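Local coordinates for inactive dihydroorotase-like domain (Chaetomium thermophilum, PDB 5NNL), which is an inactive dihydroorotase-like domain with the beta/alpha-barrel fold of its family, at residues K163-G168 and L210-V215. Sequence-based numbering, arbitrary orientation.
Sequences KLITLG and LPIIDV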
loop_
_atom_site.group_PDB
_atom_site.type_symbol
_atom_site.label_atom_id
_atom_site.label_comp_id
_atom_site.label_asym_id
_atom_site.label_seq_id
_atom_site.Cartn_x
_atom_site.Cartn_y
_atom_site.Cartn_z
ATOM N N LYS A 163 15.389 12.198 2.775
ATOM C CA LYS A 163 16.043 13.246 3.549
ATOM C C LYS A 163 15.232 14.535 3.548
ATOM O O LYS A 163 15.222 15.257 4.551
ATOM C CB LYS A 163 17.447 13.504 3.007
ATOM C CG LYS A 163 18.435 12.394 3.338
ATOM C CD LYS A 163 19.868 12.831 3.128
ATOM C CE LYS A 163 20.312 13.820 4.202
ATOM N NZ LYS A 163 21.781 14.050 4.168
ATOM N N LEU A 164 14.552 14.843 2.444
ATOM C CA LEU A 164 13.653 15.992 2.441
ATOM C C LEU A 164 12.487 15.768 3.392
ATOM O O LEU A 164 12.063 16.693 4.095
ATOM C CB LEU A 164 13.151 16.262 1.021
ATOM C CG LEU A 164 12.120 17.385 0.869
ATOM C CD1 LEU A 164 12.698 18.728 1.287
ATOM C CD2 LEU A 164 11.609 17.439 -0.560
ATOM N N ILE A 165 11.959 14.544 3.437
ATOM C CA ILE A 165 10.882 14.234 4.371
ATOM C C ILE A 165 11.379 14.352 5.806
ATOM O O ILE A 165 10.681 14.887 6.675
ATOM C CB ILE A 165 10.308 12.837 4.064
ATOM C CG1 ILE A 165 9.536 12.872 2.742
ATOM C CG2 ILE A 165 9.389 12.352 5.186
ATOM C CD1 ILE A 165 9.351 11.516 2.096
ATOM N N THR A 166 12.597 13.872 6.074
ATOM C CA THR A 166 13.198 14.039 7.394
ATOM C C THR A 166 13.222 15.510 7.796
ATOM O O THR A 166 12.857 15.868 8.921
ATOM C CB THR A 166 14.617 13.467 7.402
ATOM O OG1 THR A 166 14.582 12.074 7.066
ATOM C CG2 THR A 166 15.268 13.646 8.769
ATOM N N LEU A 167 13.660 16.377 6.881
ATOM C CA LEU A 167 13.731 17.802 7.190
ATOM C C LEU A 167 12.346 18.373 7.460
ATOM O O LEU A 167 12.157 19.143 8.409
ATOM C CB LEU A 167 14.414 18.550 6.044
ATOM C CG LEU A 167 14.665 20.045 6.258
ATOM C CD1 LEU A 167 15.610 20.281 7.418
ATOM C CD2 LEU A 167 15.211 20.679 4.985
ATOM N N GLY A 168 11.360 18.012 6.637
ATOM C CA GLY A 168 10.005 18.468 6.889
ATOM C C GLY A 168 9.507 18.055 8.260
ATOM O O GLY A 168 8.887 18.850 8.973
ATOM N N LEU A 210 14.718 4.321 8.910
ATOM C CA LEU A 210 13.544 3.603 9.395
ATOM C C LEU A 210 12.721 4.386 10.416
ATOM O O LEU A 210 11.486 4.287 10.369
ATOM C CB LEU A 210 13.974 2.250 9.978
ATOM C CG LEU A 210 14.489 1.232 8.960
ATOM C CD1 LEU A 210 15.033 -0.002 9.672
ATOM C CD2 LEU A 210 13.412 0.838 7.980
ATOM N N PRO A 211 13.307 5.142 11.350
ATOM C CA PRO A 211 12.470 5.983 12.227
ATOM C C PRO A 211 11.619 6.979 11.464
ATOM O O PRO A 211 10.524 7.334 11.922
ATOM C CB PRO A 211 13.502 6.690 13.119
ATOM C CG PRO A 211 14.687 5.789 13.105
ATOM C CD PRO A 211 14.725 5.191 11.735
ATOM N N ILE A 212 12.092 7.436 10.304
ATOM C CA ILE A 212 11.358 8.412 9.506
ATOM C C ILE A 212 10.233 7.749 8.727
ATOM O O ILE A 212 9.234 8.397 8.400
ATOM C CB ILE A 212 12.330 9.144 8.561
ATOM C CG1 ILE A 212 13.436 9.843 9.360
ATOM C CG2 ILE A 212 11.590 10.125 7.642
ATOM C CD1 ILE A 212 12.954 10.674 10.533
ATOM N N ILE A 213 10.375 6.470 8.402
ATOM C CA ILE A 213 9.368 5.762 7.624
ATOM C C ILE A 213 8.263 5.316 8.573
ATOM O O ILE A 213 8.505 4.546 9.508
ATOM C CB ILE A 213 9.990 4.573 6.878
ATOM C CG1 ILE A 213 11.195 5.045 6.054
ATOM C CG2 ILE A 213 8.959 3.910 5.979
ATOM C CD1 ILE A 213 12.018 3.932 5.452
ATOM N N ASP A 214 7.051 5.812 8.341
ATOM C CA ASP A 214 5.924 5.542 9.225
ATOM C C ASP A 214 5.205 4.245 8.884
ATOM O O ASP A 214 4.675 3.589 9.787
ATOM C CB ASP A 214 4.932 6.709 9.165
ATOM C CG ASP A 214 5.570 8.033 9.541
ATOM O OD1 ASP A 214 5.886 8.235 10.734
ATOM O OD2 ASP A 214 5.789 8.865 8.635
ATOM N N VAL A 215 5.200 3.848 7.609
ATOM C CA VAL A 215 4.352 2.766 7.128
ATOM C C VAL A 215 5.100 1.923 6.104
ATOM O O VAL A 215 5.898 2.430 5.312
ATOM C CB VAL A 215 3.051 3.323 6.504
ATOM C CG1 VAL A 215 2.203 2.206 5.893
ATOM C CG2 VAL A 215 2.252 4.099 7.533
#
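I212 reaches from the loop before strand 215-217 to helix 159-170 and meets two consecutive helix residues, T166 and I165. The T166 hydroxyl faces the fork of its side chain: OG1 of T166 lies 3.4 Å from CG1 of I212 and 3.6 Å from its CG2, the two side chains being roughly perpendicular. I212 offers OG1 only carbon, so the contact is van der Waals; the hydroxyl is hydrogen-bonded to the I162 carbonyl oxygen, one turn earlier in the helix. The T166 torsion (chi1 -59°) sets OG1 beside its own backbone N, which lets it fold back along the helix while its flank meets the isoleucine. Deeper in, CG2 of I165 touches CG2 of I212 at 4.0 Å, methyl to methyl, as the two side chains run antiparallel alongside each other; I162, on the same helix, also touches I212. No hydrogen bond joins the two segments themselves. Just beyond the helix segment, K169 supplies a polar tie, its NZ binding the I212 carbonyl oxygen and forming a salt bridge with D214, whose OD2 also accepts the backbone N-H of C177. The contact thus packs helix 159-170, which precedes strand 175-180, against the loop entering strand 215-217, its parallel neighbour, as in the beta/alpha barrel of dihydroorotase-like proteins.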